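Succinylglutamate desuccinylase (Chromobacterium violaceum, PDB 1YW4) probably hydrolyses N-succinyl-L-glutamate to succinate and L-glutamate, the last step of arginine degradation by the AST pathway, using one zinc ion per subunit. Local coordinates at residues Arg153-Phe157 against Asp277-Thr283; Phe157-Tyr163 against Ile185-His191; Phe258-Leu264 against Gly322-Ala328. All coordinates share one frame; numbering follows the deposited sequence.

Contact 1 of 3, residues Arg153-Phe157 against Asp277-Thr283; sequences RGSVF and DSVENFT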
loop_
_atom_site.group_PDB
_atom_site.type_symbol
_atom_site.label_atom_id
_atom_site.label_comp_id
_atom_site.label_asym_id
_atom_site.label_seq_id
_atom_site.Cartn_x
_atom_site.Cartn_y
_atom_site.Cartn_z
ATOM N N ARG A 153 -12.155 -11.907 21.229
ATOM C CA ARG A 153 -11.155 -10.836 21.332
ATOM C C ARG A 153 -11.748 -9.546 20.779
ATOM O O ARG A 153 -12.324 -9.540 19.689
ATOM C CB ARG A 153 -9.887 -11.206 20.550
ATOM C CG ARG A 153 -8.768 -10.150 20.595
ATOM C CD ARG A 153 -7.595 -10.527 19.694
ATOM N NE ARG A 153 -7.016 -11.825 20.046
ATOM C CZ ARG A 153 -6.323 -12.059 21.154
ATOM N NH1 ARG A 153 -6.114 -11.080 22.028
ATOM N NH2 ARG A 153 -5.836 -13.271 21.387
ATOM N N GLY A 154 -11.610 -8.462 21.539
ATOM C CA GLY A 154 -12.132 -7.173 21.120
ATOM C C GLY A 154 -11.308 -6.538 20.018
ATOM O O GLY A 154 -10.278 -7.074 19.602
ATOM N N SER A 155 -11.746 -5.379 19.547
ATOM C CA SER A 155 -11.042 -4.704 18.473
ATOM C C SER A 155 -11.119 -3.180 18.550
ATOM O O SER A 155 -12.093 -2.631 19.057
ATOM C CB SER A 155 -11.606 -5.186 17.135
ATOM O OG SER A 155 -11.146 -4.395 16.061
ATOM N N VAL A 156 -10.091 -2.499 18.051
ATOM C CA VAL A 156 -10.083 -1.037 18.048
ATOM C C VAL A 156 -11.250 -0.570 17.187
ATOM O O VAL A 156 -11.861 0.468 17.451
ATOM C CB VAL A 156 -8.781 -0.474 17.456
ATOM C CG1 VAL A 156 -8.924 1.036 17.228
ATOM C CG2 VAL A 156 -7.623 -0.764 18.398
ATOM N N PHE A 157 -11.546 -1.345 16.148
ATOM C CA PHE A 157 -12.653 -1.043 15.256
ATOM C C PHE A 157 -13.739 -2.060 15.573
ATOM O O PHE A 157 -13.793 -3.130 14.969
ATOM C CB PHE A 157 -12.212 -1.163 13.789
ATOM C CG PHE A 157 -11.120 -0.201 13.408
ATOM C CD1 PHE A 157 -11.371 1.166 13.346
ATOM C CD2 PHE A 157 -9.842 -0.660 13.124
ATOM C CE1 PHE A 157 -10.359 2.065 13.005
ATOM C CE2 PHE A 157 -8.819 0.230 12.780
ATOM C CZ PHE A 157 -9.083 1.594 12.722
ATOM N N ASP A 277 -2.079 -10.511 26.555
ATOM C CA ASP A 277 -2.805 -11.647 25.997
ATOM C C ASP A 277 -4.180 -11.244 25.477
ATOM O O ASP A 277 -4.740 -11.904 24.604
ATOM C CB ASP A 277 -2.965 -12.740 27.054
ATOM C CG ASP A 277 -3.454 -14.049 26.468
ATOM O OD1 ASP A 277 -2.665 -14.720 25.765
ATOM O OD2 ASP A 277 -4.629 -14.408 26.702
ATOM N N SER A 278 -4.718 -10.156 26.017
ATOM C CA SER A 278 -6.031 -9.668 25.612
ATOM C C SER A 278 -5.953 -8.474 24.662
ATOM O O SER A 278 -6.933 -7.747 24.503
ATOM C CB SER A 278 -6.836 -9.258 26.844
ATOM O OG SER A 278 -6.287 -8.086 27.427
ATOM N N VAL A 279 -4.797 -8.259 24.040
ATOM C CA VAL A 279 -4.644 -7.134 23.116
ATOM C C VAL A 279 -5.744 -7.152 22.050
ATOM O O VAL A 279 -6.026 -8.192 21.456
ATOM C CB VAL A 279 -3.251 -7.156 22.420
ATOM C CG1 VAL A 279 -3.075 -8.438 21.627
ATOM C CG2 VAL A 279 -3.102 -5.940 21.513
ATOM N N GLU A 280 -6.366 -6.000 21.816
ATOM C CA GLU A 280 -7.441 -5.896 20.829
ATOM C C GLU A 280 -6.927 -5.945 19.396
ATOM O O GLU A 280 -5.787 -5.570 19.120
ATOM C CB GLU A 280 -8.227 -4.594 21.028
ATOM C CG GLU A 280 -9.088 -4.561 22.281
ATOM C CD GLU A 280 -9.850 -3.260 22.445
ATOM O OE1 GLU A 280 -10.678 -3.178 23.376
ATOM O OE2 GLU A 280 -9.626 -2.319 21.654
ATOM N N ASN A 281 -7.777 -6.410 18.483
ATOM C CA ASN A 281 -7.399 -6.469 17.079
ATOM C C ASN A 281 -7.277 -5.046 16.549
ATOM O O ASN A 281 -7.987 -4.139 16.999
ATOM C CB ASN A 281 -8.445 -7.217 16.242
ATOM C CG ASN A 281 -8.388 -8.717 16.431
ATOM O OD1 ASN A 281 -7.326 -9.331 16.294
ATOM N ND2 ASN A 281 -9.540 -9.323 16.735
ATOM N N PHE A 282 -6.378 -4.873 15.586
ATOM C CA PHE A 282 -6.111 -3.586 14.947
ATOM C C PHE A 282 -5.408 -2.612 15.879
ATOM O O PHE A 282 -5.425 -1.403 15.653
ATOM C CB PHE A 282 -7.409 -2.975 14.414
ATOM C CG PHE A 282 -7.997 -3.726 13.249
ATOM C CD1 PHE A 282 -7.359 -3.732 12.010
ATOM C CD2 PHE A 282 -9.185 -4.439 13.396
ATOM C CE1 PHE A 282 -7.900 -4.440 10.930
ATOM C CE2 PHE A 282 -9.731 -5.147 12.326
ATOM C CZ PHE A 282 -9.092 -5.149 11.092
ATOM N N THR A 283 -4.789 -3.137 16.933
ATOM C CA THR A 283 -4.059 -2.280 17.860
ATOM C C THR A 283 -2.871 -1.679 17.113
ATOM O O THR A 283 -2.079 -2.408 16.517
ATOM C CB THR A 283 -3.533 -3.067 19.073
ATOM O OG1 THR A 283 -4.632 -3.467 19.899
ATOM C CG2 THR A 283 -2.576 -2.212 19.889
HETATM O O HOH W 1 -12.583 -8.577 17.111
HETATM O O HOH W 2 -3.589 -14.032 23.452
HETATM O O HOH W 3 -9.646 -8.295 23.857
#

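Contact 2 of 3, residues Phe157-Tyr163 against Ile185-His191; sequences FEKFAIY and IEAVLLH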
loop_
_atom_site.group_PDB
_atom_site.type_symbol
_atom_site.label_atom_id
_atom_site.label_comp_id
_atom_site.label_asym_id
_atom_site.label_seq_id
_atom_site.Cartn_x
_atom_site.Cartn_y
_atom_site.Cartn_z
ATOM N N PHE A 157 -11.546 -1.345 16.148
ATOM C CA PHE A 157 -12.653 -1.043 15.256
ATOM C C PHE A 157 -13.739 -2.060 15.573
ATOM O O PHE A 157 -13.793 -3.130 14.969
ATOM C CB PHE A 157 -12.212 -1.163 13.789
ATOM C CG PHE A 157 -11.120 -0.201 13.408
ATOM C CD1 PHE A 157 -11.371 1.166 13.346
ATOM C CD2 PHE A 157 -9.842 -0.660 13.124
ATOM C CE1 PHE A 157 -10.359 2.065 13.005
ATOM C CE2 PHE A 157 -8.819 0.230 12.780
ATOM C CZ PHE A 157 -9.083 1.594 12.722
ATOM N N GLU A 158 -14.570 -1.719 16.554
ATOM C CA GLU A 158 -15.674 -2.551 17.023
ATOM C C GLU A 158 -16.228 -3.467 15.940
ATOM O O GLU A 158 -16.135 -4.689 16.032
ATOM C CB GLU A 158 -16.801 -1.652 17.546
ATOM C CG GLU A 158 -17.130 -1.823 19.018
ATOM C CD GLU A 158 -17.983 -3.043 19.292
ATOM O OE1 GLU A 158 -19.127 -3.084 18.787
ATOM O OE2 GLU A 158 -17.514 -3.954 20.011
ATOM N N LYS A 159 -16.800 -2.863 14.910
ATOM C CA LYS A 159 -17.374 -3.620 13.818
ATOM C C LYS A 159 -16.539 -3.425 12.560
ATOM O O LYS A 159 -16.273 -2.293 12.157
ATOM C CB LYS A 159 -18.813 -3.159 13.596
ATOM C CG LYS A 159 -19.689 -3.345 14.833
ATOM C CD LYS A 159 -21.015 -2.627 14.701
ATOM C CE LYS A 159 -20.816 -1.125 14.621
ATOM N NZ LYS A 159 -22.099 -0.398 14.388
ATOM N N PHE A 160 -16.099 -4.526 11.955
ATOM C CA PHE A 160 -15.309 -4.419 10.741
ATOM C C PHE A 160 -15.604 -5.539 9.757
ATOM O O PHE A 160 -16.221 -6.547 10.105
ATOM C CB PHE A 160 -13.809 -4.336 11.076
ATOM C CG PHE A 160 -13.213 -5.611 11.623
ATOM C CD1 PHE A 160 -12.665 -6.560 10.769
ATOM C CD2 PHE A 160 -13.198 -5.860 12.999
ATOM C CE1 PHE A 160 -12.112 -7.740 11.273
ATOM C CE2 PHE A 160 -12.651 -7.034 13.511
ATOM C CZ PHE A 160 -12.107 -7.975 12.648
ATOM N N ALA A 161 -15.186 -5.342 8.514
ATOM C CA ALA A 161 -15.425 -6.330 7.481
ATOM C C ALA A 161 -14.126 -6.821 6.869
ATOM O O ALA A 161 -13.104 -6.136 6.908
ATOM C CB ALA A 161 -16.319 -5.741 6.394
ATOM N N ILE A 162 -14.189 -8.021 6.306
ATOM C CA ILE A 162 -13.054 -8.629 5.635
ATOM C C ILE A 162 -13.475 -8.769 4.180
ATOM O O ILE A 162 -14.497 -9.395 3.888
ATOM C CB ILE A 162 -12.752 -10.040 6.172
ATOM C CG1 ILE A 162 -12.659 -10.018 7.702
ATOM C CG2 ILE A 162 -11.477 -10.560 5.537
ATOM C CD1 ILE A 162 -11.597 -9.100 8.263
ATOM N N TYR A 163 -12.705 -8.171 3.278
ATOM C CA TYR A 163 -12.994 -8.224 1.847
ATOM C C TYR A 163 -12.116 -9.310 1.235
ATOM O O TYR A 163 -10.890 -9.193 1.208
ATOM C CB TYR A 163 -12.685 -6.866 1.204
ATOM C CG TYR A 163 -13.525 -6.509 -0.013
ATOM C CD1 TYR A 163 -13.992 -5.205 -0.191
ATOM C CD2 TYR A 163 -13.833 -7.456 -0.996
ATOM C CE1 TYR A 163 -14.743 -4.846 -1.310
ATOM C CE2 TYR A 163 -14.587 -7.106 -2.125
ATOM C CZ TYR A 163 -15.037 -5.801 -2.272
ATOM O OH TYR A 163 -15.779 -5.440 -3.371
ATOM N N ILE A 185 -19.945 -0.641 10.051
ATOM C CA ILE A 185 -18.579 -1.093 9.814
ATOM C C ILE A 185 -17.659 0.116 9.947
ATOM O O ILE A 185 -17.910 1.158 9.343
ATOM C CB ILE A 185 -18.423 -1.698 8.403
ATOM C CG1 ILE A 185 -19.459 -2.809 8.196
ATOM C CG2 ILE A 185 -17.020 -2.250 8.229
ATOM C CD1 ILE A 185 -19.375 -3.926 9.230
ATOM N N GLU A 186 -16.596 -0.031 10.732
ATOM C CA GLU A 186 -15.662 1.060 10.970
ATOM C C GLU A 186 -14.317 0.853 10.286
ATOM O O GLU A 186 -13.455 1.731 10.329
ATOM C CB GLU A 186 -15.447 1.230 12.479
ATOM C CG GLU A 186 -16.739 1.277 13.285
ATOM C CD GLU A 186 -16.497 1.325 14.783
ATOM O OE1 GLU A 186 -17.471 1.156 15.549
ATOM O OE2 GLU A 186 -15.339 1.534 15.199
ATOM N N ALA A 187 -14.137 -0.306 9.658
ATOM C CA ALA A 187 -12.890 -0.621 8.974
ATOM C C ALA A 187 -13.042 -1.853 8.093
ATOM O O ALA A 187 -13.880 -2.717 8.359
ATOM C CB ALA A 187 -11.779 -0.846 9.994
ATOM N N VAL A 188 -12.228 -1.930 7.044
ATOM C CA VAL A 188 -12.275 -3.064 6.129
ATOM C C VAL A 188 -10.881 -3.623 5.857
ATOM O O VAL A 188 -9.948 -2.879 5.555
ATOM C CB VAL A 188 -12.912 -2.675 4.773
ATOM C CG1 VAL A 188 -13.049 -3.914 3.893
ATOM C CG2 VAL A 188 -14.261 -2.030 4.995
ATOM N N LEU A 189 -10.739 -4.935 6.001
ATOM C CA LEU A 189 -9.472 -5.598 5.726
ATOM C C LEU A 189 -9.618 -6.210 4.331
ATOM O O LEU A 189 -10.563 -6.954 4.074
ATOM C CB LEU A 189 -9.200 -6.706 6.751
ATOM C CG LEU A 189 -7.998 -7.610 6.460
ATOM C CD1 LEU A 189 -6.704 -6.819 6.626
ATOM C CD2 LEU A 189 -8.003 -8.802 7.414
ATOM N N LEU A 190 -8.697 -5.878 3.434
ATOM C CA LEU A 190 -8.723 -6.400 2.070
ATOM C C LEU A 190 -7.727 -7.553 1.978
ATOM O O LEU A 190 -6.522 -7.356 2.160
ATOM C CB LEU A 190 -8.323 -5.302 1.082
ATOM C CG LEU A 190 -8.862 -3.882 1.332
ATOM C CD1 LEU A 190 -8.126 -2.899 0.418
ATOM C CD2 LEU A 190 -10.361 -3.828 1.091
ATOM N N HIS A 191 -8.232 -8.754 1.709
ATOM C CA HIS A 191 -7.380 -9.935 1.590
ATOM C C HIS A 191 -6.555 -9.869 0.312
ATOM O O HIS A 191 -7.075 -9.550 -0.755
ATOM C CB HIS A 191 -8.230 -11.206 1.598
ATOM C CG HIS A 191 -8.417 -11.799 2.961
ATOM N ND1 HIS A 191 -9.275 -12.849 3.205
ATOM C CD2 HIS A 191 -7.835 -11.506 4.149
ATOM C CE1 HIS A 191 -9.213 -13.180 4.483
ATOM N NE2 HIS A 191 -8.347 -12.381 5.078
#

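Contact 3 of 3, residues Phe258-Leu264 against Gly322-Ala328; sequences FRAKYDL and GIVVEPA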
loop_
_atom_site.group_PDB
_atom_site.type_symbol
_atom_site.label_atom_id
_atom_site.label_comp_id
_atom_site.label_asym_id
_atom_site.label_seq_id
_atom_site.Cartn_x
_atom_site.Cartn_y
_atom_site.Cartn_z
ATOM N N PHE A 258 -7.251 -1.764 5.232
ATOM C CA PHE A 258 -5.973 -2.365 5.582
ATOM C C PHE A 258 -5.702 -3.640 4.789
ATOM O O PHE A 258 -6.612 -4.250 4.235
ATOM C CB PHE A 258 -5.926 -2.699 7.080
ATOM C CG PHE A 258 -6.145 -1.511 7.986
ATOM C CD1 PHE A 258 -7.432 -1.091 8.321
ATOM C CD2 PHE A 258 -5.059 -0.806 8.497
ATOM C CE1 PHE A 258 -7.638 0.020 9.158
ATOM C CE2 PHE A 258 -5.249 0.305 9.334
ATOM C CZ PHE A 258 -6.541 0.715 9.661
ATOM N N ARG A 259 -4.437 -4.032 4.736
ATOM C CA ARG A 259 -4.039 -5.253 4.064
ATOM C C ARG A 259 -2.900 -5.834 4.887
ATOM O O ARG A 259 -2.220 -5.113 5.629
ATOM C CB ARG A 259 -3.568 -4.967 2.632
ATOM C CG ARG A 259 -2.257 -4.206 2.555
ATOM C CD ARG A 259 -1.852 -3.927 1.121
ATOM N NE ARG A 259 -0.514 -3.345 1.049
ATOM C CZ ARG A 259 0.026 -2.845 -0.058
ATOM N NH1 ARG A 259 -0.660 -2.853 -1.194
ATOM N NH2 ARG A 259 1.254 -2.341 -0.030
ATOM N N ALA A 260 -2.700 -7.138 4.773
ATOM C CA ALA A 260 -1.628 -7.790 5.506
ATOM C C ALA A 260 -0.294 -7.281 4.973
ATOM O O ALA A 260 -0.126 -7.105 3.767
ATOM C CB ALA A 260 -1.720 -9.296 5.329
ATOM N N LYS A 261 0.647 -7.033 5.875
ATOM C CA LYS A 261 1.971 -6.571 5.483
ATOM C C LYS A 261 2.903 -7.780 5.535
ATOM O O LYS A 261 3.644 -8.043 4.591
ATOM C CB LYS A 261 2.462 -5.480 6.439
ATOM C CG LYS A 261 3.812 -4.877 6.076
ATOM C CD LYS A 261 4.210 -3.786 7.061
ATOM C CE LYS A 261 5.618 -3.263 6.785
ATOM N NZ LYS A 261 6.045 -2.236 7.787
ATOM N N TYR A 262 2.848 -8.510 6.646
ATOM C CA TYR A 262 3.659 -9.709 6.845
ATOM C C TYR A 262 3.161 -10.477 8.071
ATOM O O TYR A 262 2.537 -9.897 8.963
ATOM C CB TYR A 262 5.140 -9.352 7.037
ATOM C CG TYR A 262 5.441 -8.534 8.278
ATOM C CD1 TYR A 262 5.344 -7.142 8.258
ATOM C CD2 TYR A 262 5.829 -9.154 9.470
ATOM C CE1 TYR A 262 5.627 -6.382 9.393
ATOM C CE2 TYR A 262 6.113 -8.405 10.615
ATOM C CZ TYR A 262 6.010 -7.016 10.565
ATOM O OH TYR A 262 6.294 -6.259 11.681
ATOM N N ASP A 263 3.438 -11.778 8.115
ATOM C CA ASP A 263 3.010 -12.599 9.242
ATOM C C ASP A 263 4.129 -12.753 10.262
ATOM O O ASP A 263 5.313 -12.733 9.916
ATOM C CB ASP A 263 2.575 -13.989 8.776
ATOM C CG ASP A 263 1.493 -13.942 7.722
ATOM O OD1 ASP A 263 0.576 -13.103 7.841
ATOM O OD2 ASP A 263 1.552 -14.756 6.780
ATOM N N LEU A 264 3.746 -12.903 11.525
ATOM C CA LEU A 264 4.710 -13.081 12.604
ATOM C C LEU A 264 5.011 -14.564 12.742
ATOM O O LEU A 264 4.390 -15.253 13.548
ATOM C CB LEU A 264 4.133 -12.554 13.919
ATOM C CG LEU A 264 3.895 -11.047 14.004
ATOM C CD1 LEU A 264 3.116 -10.721 15.264
ATOM C CD2 LEU A 264 5.239 -10.323 13.989
ATOM N N GLY A 322 0.222 -14.399 14.396
ATOM C CA GLY A 322 -0.366 -13.080 14.276
ATOM C C GLY A 322 -0.015 -12.442 12.951
ATOM O O GLY A 322 0.906 -12.884 12.262
ATOM N N ILE A 323 -0.753 -11.400 12.586
ATOM C CA ILE A 323 -0.505 -10.705 11.336
ATOM C C ILE A 323 -0.411 -9.193 11.519
ATOM O O ILE A 323 -1.236 -8.577 12.200
ATOM C CB ILE A 323 -1.603 -11.009 10.293
ATOM C CG1 ILE A 323 -2.972 -10.601 10.834
ATOM C CG2 ILE A 323 -1.595 -12.490 9.943
ATOM C CD1 ILE A 323 -4.105 -10.800 9.838
ATOM N N VAL A 324 0.618 -8.606 10.918
ATOM C CA VAL A 324 0.824 -7.171 10.978
ATOM C C VAL A 324 0.202 -6.576 9.720
ATOM O O VAL A 324 0.580 -6.927 8.598
ATOM C CB VAL A 324 2.327 -6.823 11.040
ATOM C CG1 VAL A 324 2.520 -5.314 10.980
ATOM C CG2 VAL A 324 2.932 -7.378 12.328
ATOM N N VAL A 325 -0.776 -5.698 9.911
ATOM C CA VAL A 325 -1.446 -5.059 8.788
ATOM C C VAL A 325 -0.988 -3.612 8.654
ATOM O O VAL A 325 -0.465 -3.026 9.602
ATOM C CB VAL A 325 -2.987 -5.068 8.962
ATOM C CG1 VAL A 325 -3.502 -6.499 9.011
ATOM C CG2 VAL A 325 -3.372 -4.320 10.235
ATOM N N GLU A 326 -1.195 -3.054 7.462
ATOM C CA GLU A 326 -0.837 -1.672 7.146
ATOM C C GLU A 326 -1.977 -1.028 6.364
ATOM O O GLU A 326 -2.777 -1.716 5.731
ATOM C CB GLU A 326 0.430 -1.637 6.291
ATOM C CG GLU A 326 0.279 -2.390 4.977
ATOM C CD GLU A 326 1.508 -2.303 4.100
ATOM O OE1 GLU A 326 1.465 -2.861 2.989
ATOM O OE2 GLU A 326 2.508 -1.685 4.520
ATOM N N PRO A 327 -2.058 0.308 6.388
ATOM C CA PRO A 327 -3.107 1.041 5.673
ATOM C C PRO A 327 -3.154 0.650 4.196
ATOM O O PRO A 327 -2.121 0.388 3.580
ATOM C CB PRO A 327 -2.697 2.503 5.867
ATOM C CG PRO A 327 -2.022 2.489 7.216
ATOM C CD PRO A 327 -1.181 1.231 7.133
ATOM N N ALA A 328 -4.358 0.598 3.641
ATOM C CA ALA A 328 -4.537 0.245 2.239
ATOM C C ALA A 328 -5.320 1.353 1.554
ATOM O O ALA A 328 -6.331 1.823 2.073
ATOM C CB ALA A 328 -5.281 -1.085 2.111
HETATM O O HOH W 4 3.850 -0.242 6.468
#

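Contact 1 of 3, residues Arg153-Phe157 against Asp277-Thr283
Arg153 sends CG out opposite its own backbone nitrogen (chi1 -180°) and bends at chi3 (-58°), a shape that lays its guanidinium along the 277-283 loop and brings one nitrogen to two carbonyls. Arg153 NH1 donates to Asp277 O at 3.0 Å in a nearly straight bond with the acceptor close to the guanidinium plane. The second bond, Arg153 NH1 to Val279 O at 2.9 Å, is more bent, and its acceptor is tilted from that plane. A water that accepts from Arg153 NH2 and donates to Asp277 O braces the neighbouring nitrogen. Further back, Arg153 CD rests 3.6 Å from Asn281 OD1, the two side chains crossing at about a right angle; that amide oxygen is taken up by Phe310 N.

The backbones meet in a single bridge at Ser155 and Asn281. Asn281 uses both of its polar backbone atoms: its N bonds to Gly154 O at 2.8 Å, and its O receives Val156 N at 2.9 Å. Ser155 OG closes an ST turn by accepting from Phe157 N, and comes to the edge of the Phe282 ring. Phe282, in a type II turn from Glu280 to Thr283, offers its ring face to the edge of Phe157 in an offset edge-to-face pair (centroids 5.4 Å apart, planes at 71°).

The geometry thus joins a loop of the catalytic domain to one of the barrel-sandwich hybrid domain, with the Asn281 side chain about 7 Å from that of Glu214, the predicted active-site residue. Residues 153-157 link strand 143-151 to strand 160-163, while 277-283 leads into strand 283-284, at whose start Phe282 and Thr283 form a G1 beta bulge opposite Ile308 of strand 307-309.

Contact 2 of 3, residues Phe157-Tyr163 against Ile185-His191
Backbone hydrogen bonds form the framework between Phe157-Tyr163 and Ile185-His191. Ala161 bonds in both directions: Ala161 N donates to Ala187 O at 2.9 Å, and Ala161 O accepts from Leu189 N at 2.8 Å. Tyr163 repeats the pattern two residues on, its N reaching Leu189 O at 2.6 Å and its O receiving His191 N. At the other end Glu186 N bonds to Lys159 O. Ala187 N is buried by the contact without a hydrogen-bond partner.

This is a parallel pairing: strands 160-163 and 187-190 run 20° apart, with helix 174-181 between them in sequence and set against Ile185 and Val188. It belongs to the central mixed sheet of a zinc-carboxypeptidase-like catalytic domain. On its other side strand 160-163 pairs with strand 209-215, where Phe160 bonds through its backbone to Glu214, the predicted active-site residue.

Two CH-pi contacts lie over ring faces. Ala187 CB sits 3.8 Å from the centroid of the Phe157 ring. The Ile162 chi1 of -51° puts CG2 opposite the backbone N, and this branch, not CG1, lies over the imidazole of His191, 3.7 Å from that centroid.

Apolar side chains pack on both faces of the pair. Ile162 and Leu189 lie side by side and point the same way, with Ile162 CD1 3.7 Å from Leu189 CD2. On the face bearing Ala161, Tyr163, Val188 and Leu190, Leu190 CD2 closes on Tyr163 CB at 3.8 Å, and Val188 CG1 comes in at the edge of the tyrosine ring. The tyrosine hydroxyl bonds to Lys173 N.

Charged groups do not pair across the segments: Lys159 NZ stays 5.0 Å from Glu186 OE1, while Glu158 OE1 forms its salt bridge with Arg228.

Contact 3 of 3, residues Phe258-Leu264 against Gly322-Ala328
Arg259 and Glu326 project to the same side of an antiparallel strand pair in the barrel-sandwich hybrid domain, a pair broken by a classic beta bulge. In both side chains CG sits between the backbone N and the carbonyl carbon (chi1 69° and 60°); both run out extended, crossing at a slant with guanidinium and carboxylate planes 37° apart. The arginine grips one oxygen side-on: Arg259 NE meets Glu326 OE1 at 2.8 Å on its anti side and Arg259 NH2 meets Glu326 OE1 at 3.1 Å on its syn side, both nitrogens tilted out of the carboxylate plane toward the same face. Arg259 NH2 also forms a salt bridge with Glu326 of the second subunit, extending the charge network across the dimer.

Lys261 crosses Glu326 at about a right angle, its CD 3.7 Å from Glu326 OE2. Tyr262 turns a ring face to Val324, whose CB lies 3.9 Å from the ring centroid; both methyls lie over the same face near its hydroxyl end, Val324 CG1 closest to Tyr262 CE1 and Val324 CG2 close to Tyr262 CZ. At the bulge Lys261 and Tyr262 share one acceptor, Val324 O, which takes Lys261 N at 2.7 Å and, weakly, Tyr262 N at 3.4 Å.

In the fold
Contact 2 is the buried one, contact 3 is partly buried, and contact 1 lies at the surface. Their chemistry follows: contact 2 relies on a parallel backbone ladder and apolar side chains, contact 3 adds a salt bridge to a bulged antiparallel pair, and contact 1 depends on carbonyls, waters and a single bridge between loops. Contacts 2 and 3 meet through neighbouring strands 187-190 and 257-265, where Phe258 probably bonds to Val188 and Leu190 through the backbone. Contact 1 shares Phe157 with contact 2, and its Phe282 packs on Phe160. Contact 1 and the 187-190/257-265 seam both join the catalytic and hybrid domains.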